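Local coordinates for protein fiber KNOB domain (Avirulent turkey hemorrhagic enteritis virus, PDB 4D63) that forms the trimeric head of an adenovirus fibre and binds the sialic acid of sialyllactose, consistent with a part in attachment to host cells, at residues Phe143-Phe148 against Asn165-Asn170; Pro130-Val135 against Ile176-Leu181. All blocks are in the same frame, centred on the assembly; numbering follows the deposited sequence.

How the contacts relate
After the N-terminal strands, the chain runs along strand 129-137, the first half of contact 2, and turns back as the neighbouring antiparallel strand 142-154, where contact 1 begins. It goes on through T152-G156, which line the sialic acid pocket, and returns as strand 157-163. The 165-170 loop then meets 143-148, closing contact 1. Strand 171-176 follows, and the chain leaving it closes contact 2 against 130-135, so contact 1 is nested inside the larger loop. The first segments are joined directly: backbone bonds pair V131 with G147 and L133 with Q145. Together the contacts tie the loops before and after strand 171-176 to one antiparallel sheet.

Contact 1. Residues Phe143-Phe148 against Asn165-Asn170; sequences FIQVGF and NPVPGN
Q145 on strand 142-154 faces N165 with their CA atoms 7.2 Å apart, and the two chains run in nearly opposite directions (169°), too widely separated here for backbone pairing. The Q145 side chain spans the gap. Its CG lies anti to the carbonyl carbon and the chain beyond is extended, which carries the amide to the backbone of N165. OE1 of Q145 accepts from N165 N at 3.1 Å, a fairly straight bond (161°), although the position of OE1 is less certain; Q145 NE2 makes a weak bond to N165 O at 3.5 Å. The N165 side chain runs alongside that of Q145 but antiparallel to it, the two amide planes turned 49° from each other. One water bridges N165 OD1 (2.9 Å) and V146 N, and another links N165 ND2 with V146 O. Beyond Q145 the contact becomes apolar: the F143 ring lies obliquely to its neighbours, with CZ 3.8 Å from P168 CG and CD1 4.1 Å from V167 CG1. L137 of the adjoining strand also touches F143 and V167. The loop is thus fastened to the strand by a glutamine side chain and two waters that stand in for backbone pairing.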
loop_
_atom_site.group_PDB
_atom_site.type_symbol
_atom_site.label_atom_id
_atom_site.label_comp_id
_atom_site.label_asym_id
_atom_site.label_seq_id
_atom_site.Cartn_x
_atom_site.Cartn_y
_atom_site.Cartn_z
ATOM N N PHE A 143 -17.600 3.315 10.329
ATOM C CA PHE A 143 -17.159 3.853 9.051
ATOM C C PHE A 143 -16.002 3.025 8.514
ATOM O O PHE A 143 -15.037 2.727 9.225
ATOM C CB PHE A 143 -16.803 5.343 9.210
ATOM C CG PHE A 143 -17.962 6.158 9.723
ATOM C CD1 PHE A 143 -18.272 6.171 11.084
ATOM C CD2 PHE A 143 -18.798 6.836 8.838
ATOM C CE1 PHE A 143 -19.374 6.864 11.559
ATOM C CE2 PHE A 143 -19.900 7.537 9.310
ATOM C CZ PHE A 143 -20.186 7.550 10.670
ATOM N N ILE A 144 -16.117 2.632 7.259
ATOM C CA ILE A 144 -15.048 1.956 6.583
ATOM C C ILE A 144 -14.178 3.028 5.978
ATOM O O ILE A 144 -14.694 3.925 5.299
ATOM C CB ILE A 144 -15.576 1.044 5.457
ATOM C CG1 ILE A 144 -16.538 -0.007 6.021
ATOM C CG2 ILE A 144 -14.421 0.393 4.685
ATOM C CD1 ILE A 144 -15.866 -1.038 6.918
ATOM N N GLN A 145 -12.865 2.892 6.174
ATOM C CA GLN A 145 -11.870 3.874 5.741
ATOM C C GLN A 145 -10.606 3.216 5.279
ATOM O O GLN A 145 -10.277 2.124 5.726
ATOM C CB GLN A 145 -11.496 4.785 6.915
ATOM C CG GLN A 145 -12.598 5.758 7.290
ATOM C CD GLN A 145 -12.263 6.595 8.496
ATOM O OE1 GLN A 145 -11.212 6.429 9.109
ATOM N NE2 GLN A 145 -13.171 7.491 8.861
ATOM N N VAL A 146 -9.884 3.910 4.399
ATOM C CA VAL A 146 -8.472 3.646 4.163
ATOM C C VAL A 146 -7.655 4.291 5.291
ATOM O O VAL A 146 -7.616 5.541 5.433
ATOM C CB VAL A 146 -7.988 4.196 2.822
ATOM C CG1 VAL A 146 -6.561 3.746 2.550
ATOM C CG2 VAL A 146 -8.943 3.764 1.696
ATOM N N GLY A 147 -7.030 3.428 6.098
ATOM C CA GLY A 147 -6.172 3.855 7.198
ATOM C C GLY A 147 -4.737 3.799 6.755
ATOM O O GLY A 147 -4.423 3.183 5.717
ATOM N N PHE A 148 -3.861 4.451 7.506
ATOM C CA PHE A 148 -2.429 4.445 7.201
ATOM C C PHE A 148 -1.666 4.074 8.476
ATOM O O PHE A 148 -1.823 4.716 9.517
ATOM C CB PHE A 148 -1.981 5.801 6.670
ATOM C CG PHE A 148 -2.475 6.090 5.282
ATOM C CD1 PHE A 148 -1.735 5.704 4.169
ATOM C CD2 PHE A 148 -3.679 6.743 5.085
ATOM C CE1 PHE A 148 -2.198 5.913 2.912
ATOM C CE2 PHE A 148 -4.136 6.983 3.814
ATOM C CZ PHE A 148 -3.387 6.593 2.725
ATOM N N ASN A 165 -9.547 9.054 8.907
ATOM C CA ASN A 165 -10.279 10.246 8.572
ATOM C C ASN A 165 -11.166 10.698 9.743
ATOM O O ASN A 165 -11.450 9.914 10.670
ATOM C CB ASN A 165 -11.193 9.987 7.363
ATOM C CG ASN A 165 -10.489 9.318 6.192
ATOM O OD1 ASN A 165 -11.062 8.423 5.540
ATOM N ND2 ASN A 165 -9.273 9.758 5.894
ATOM N N PRO A 166 -11.662 11.947 9.674
ATOM C CA PRO A 166 -12.601 12.423 10.693
ATOM C C PRO A 166 -13.863 11.576 10.797
ATOM O O PRO A 166 -14.410 11.148 9.782
ATOM C CB PRO A 166 -12.975 13.838 10.208
ATOM C CG PRO A 166 -11.902 14.232 9.249
ATOM C CD PRO A 166 -11.447 12.955 8.613
ATOM N N VAL A 167 -14.329 11.355 12.018
ATOM C CA VAL A 167 -15.636 10.713 12.230
ATOM C C VAL A 167 -16.493 11.561 13.181
ATOM O O VAL A 167 -15.955 12.222 14.091
ATOM C CB VAL A 167 -15.517 9.271 12.772
ATOM C CG1 VAL A 167 -14.868 8.362 11.733
ATOM C CG2 VAL A 167 -14.730 9.246 14.070
ATOM N N PRO A 168 -17.828 11.544 12.966
ATOM C CA PRO A 168 -18.783 12.307 13.767
ATOM C C PRO A 168 -19.097 11.593 15.067
ATOM O O PRO A 168 -20.201 11.070 15.252
ATOM C CB PRO A 168 -20.016 12.363 12.866
ATOM C CG PRO A 168 -19.951 11.111 12.080
ATOM C CD PRO A 168 -18.491 10.870 11.829
ATOM N N GLY A 169 -18.100 11.554 15.940
ATOM C CA GLY A 169 -18.229 10.935 17.242
ATOM C C GLY A 169 -16.867 10.513 17.739
ATOM O O GLY A 169 -15.891 10.631 17.015
ATOM N N ASN A 170 -16.820 10.072 18.994
ATOM C CA ASN A 170 -15.651 9.421 19.575
ATOM C C ASN A 170 -15.586 7.929 19.207
ATOM O O ASN A 170 -16.614 7.238 19.155
ATOM C CB ASN A 170 -15.666 9.525 21.104
ATOM C CG ASN A 170 -15.439 10.940 21.606
ATOM O OD1 ASN A 170 -15.059 11.847 20.857
ATOM N ND2 ASN A 170 -15.663 11.129 22.897
HETATM O O HOH W 1 -11.456 6.386 3.479
HETATM O O HOH W 2 -8.276 7.719 3.529
#

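Contact 2. Residues Pro130-Val135 against Ile176-Leu181; sequences PVQLEV and IKSVML
L133 and I176 form an antiparallel, non-hydrogen-bonded pair (CA to CA 4.8 Å) where strand 171-176 ends beside strand 129-137 in the large antiparallel sheet of the fibre head. Both side chains project from the same face of the sheet, L133 CD2 resting 3.6 Å from I176 CG1. One residue on, K177 N donates an almost straight bond to Q132 O (2.9 Å, 169°). The ladder then breaks off, because the K177 backbone (psi -5°) swings its carbonyl away from Q132 N. The hydroxyl of S178 takes that place: OG accepts from Q132 N at 3.1 Å and donates to Q132 OE1 at 3.3 Å, meeting a lone pair in the carbonyl plane. One serine oxygen therefore grips both the backbone and the amide end of Q132. Farther along, V131 CG1 packs obliquely against M180 CG at 3.9 Å, and the M180 side chain also reaches F80 of strand 75-80. At the other end K177, its chain bent at three torsions, brings NZ to E134 OE1 in a long, weak salt bridge (3.4 Å). The other carboxylate oxygen, E134 OE2, is hydrogen-bonded to S142 OG, which probably steadies the acid. Outside this shell the trimer interface takes over: V179 N bonds to T128 OG1 of a neighbouring subunit, and Q132 NE2, on the amide whose oxygen S178 holds, bonds to Q163 OE1 of that same subunit.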
loop_
_atom_site.group_PDB
_atom_site.type_symbol
_atom_site.label_atom_id
_atom_site.label_comp_id
_atom_site.label_asym_id
_atom_site.label_seq_id
_atom_site.Cartn_x
_atom_site.Cartn_y
_atom_site.Cartn_z
ATOM N N PRO A 130 -0.973 1.508 3.818
ATOM C CA PRO A 130 -2.404 1.700 3.901
ATOM C C PRO A 130 -3.147 0.387 4.170
ATOM O O PRO A 130 -2.724 -0.674 3.710
ATOM C CB PRO A 130 -2.772 2.273 2.531
ATOM C CG PRO A 130 -1.487 2.414 1.767
ATOM C CD PRO A 130 -0.491 1.537 2.423
ATOM N N VAL A 131 -4.257 0.481 4.879
ATOM C CA VAL A 131 -5.005 -0.693 5.316
ATOM C C VAL A 131 -6.505 -0.395 5.253
ATOM O O VAL A 131 -6.893 0.758 5.068
ATOM C CB VAL A 131 -4.622 -1.120 6.761
ATOM C CG1 VAL A 131 -3.140 -1.381 6.852
ATOM C CG2 VAL A 131 -5.036 -0.073 7.772
ATOM N N GLN A 132 -7.320 -1.442 5.392
ATOM C CA GLN A 132 -8.774 -1.318 5.481
ATOM C C GLN A 132 -9.051 -1.241 6.931
ATOM O O GLN A 132 -8.639 -2.106 7.669
ATOM C CB GLN A 132 -9.521 -2.547 4.977
ATOM C CG GLN A 132 -9.224 -2.938 3.576
ATOM C CD GLN A 132 -9.623 -4.370 3.268
ATOM O OE1 GLN A 132 -8.854 -5.332 3.476
ATOM N NE2 GLN A 132 -10.820 -4.515 2.719
ATOM N N LEU A 133 -9.733 -0.187 7.339
ATOM C CA LEU A 133 -10.159 -0.013 8.711
ATOM C C LEU A 133 -11.651 -0.018 8.796
ATOM O O LEU A 133 -12.318 0.411 7.885
ATOM C CB LEU A 133 -9.777 1.352 9.220
ATOM C CG LEU A 133 -8.317 1.576 9.466
ATOM C CD1 LEU A 133 -8.239 2.955 10.100
ATOM C CD2 LEU A 133 -7.763 0.453 10.349
ATOM N N GLU A 134 -12.153 -0.444 9.934
ATOM C CA GLU A 134 -13.501 -0.145 10.290
ATOM C C GLU A 134 -13.393 0.524 11.637
ATOM O O GLU A 134 -12.773 -0.003 12.550
ATOM C CB GLU A 134 -14.357 -1.409 10.344
ATOM C CG GLU A 134 -15.813 -1.096 10.585
ATOM C CD GLU A 134 -16.720 -2.298 10.480
ATOM O OE1 GLU A 134 -16.225 -3.445 10.373
ATOM O OE2 GLU A 134 -17.943 -2.074 10.507
ATOM N N VAL A 135 -13.964 1.717 11.727
ATOM C CA VAL A 135 -13.857 2.576 12.889
ATOM C C VAL A 135 -15.238 2.576 13.527
ATOM O O VAL A 135 -16.191 3.029 12.905
ATOM C CB VAL A 135 -13.463 3.977 12.431
ATOM C CG1 VAL A 135 -13.586 4.964 13.568
ATOM C CG2 VAL A 135 -12.035 3.961 11.890
ATOM N N ILE A 176 -8.618 -3.402 12.116
ATOM C CA ILE A 176 -7.795 -3.501 10.925
ATOM C C ILE A 176 -8.175 -4.796 10.249
ATOM O O ILE A 176 -7.935 -5.865 10.789
ATOM C CB ILE A 176 -6.296 -3.486 11.259
ATOM C CG1 ILE A 176 -5.940 -2.186 11.978
ATOM C CG2 ILE A 176 -5.450 -3.655 9.988
ATOM C CD1 ILE A 176 -4.554 -2.199 12.543
ATOM N N LYS A 177 -8.763 -4.682 9.056
ATOM C CA LYS A 177 -9.322 -5.819 8.311
ATOM C C LYS A 177 -8.395 -6.366 7.229
ATOM O O LYS A 177 -8.735 -7.335 6.559
ATOM C CB LYS A 177 -10.596 -5.362 7.610
ATOM C CG LYS A 177 -11.581 -4.742 8.551
ATOM C CD LYS A 177 -12.259 -5.797 9.380
ATOM C CE LYS A 177 -13.739 -5.491 9.540
ATOM N NZ LYS A 177 -14.413 -5.272 8.227
ATOM N N SER A 178 -7.274 -5.673 7.045
ATOM C CA SER A 178 -6.227 -5.982 6.088
ATOM C C SER A 178 -5.150 -6.860 6.712
ATOM O O SER A 178 -4.856 -6.710 7.885
ATOM C CB SER A 178 -5.492 -4.670 5.733
ATOM O OG SER A 178 -6.015 -4.093 4.578
ATOM N N VAL A 179 -4.500 -7.687 5.892
ATOM C CA VAL A 179 -3.286 -8.387 6.293
ATOM C C VAL A 179 -2.079 -7.458 6.090
ATOM O O VAL A 179 -1.744 -7.069 4.948
ATOM C CB VAL A 179 -3.073 -9.689 5.481
ATOM C CG1 VAL A 179 -1.821 -10.415 5.978
ATOM C CG2 VAL A 179 -4.284 -10.583 5.606
ATOM N N MET A 180 -1.452 -7.094 7.198
ATOM C CA MET A 180 -0.383 -6.103 7.229
ATOM C C MET A 180 0.969 -6.766 7.118
ATOM O O MET A 180 1.296 -7.626 7.913
ATOM C CB MET A 180 -0.395 -5.333 8.554
ATOM C CG MET A 180 -1.641 -4.449 8.712
ATOM S SD MET A 180 -1.521 -3.260 10.063
ATOM C CE MET A 180 -1.233 -4.381 11.431
ATOM N N LEU A 181 1.777 -6.304 6.179
ATOM C CA LEU A 181 3.188 -6.670 6.140
ATOM C C LEU A 181 4.028 -5.411 5.877
ATOM O O LEU A 181 3.729 -4.633 4.985
ATOM C CB LEU A 181 3.448 -7.737 5.063
ATOM C CG LEU A 181 4.929 -8.101 4.827
ATOM C CD1 LEU A 181 5.014 -9.565 4.414
ATOM C CD2 LEU A 181 5.582 -7.191 3.780
#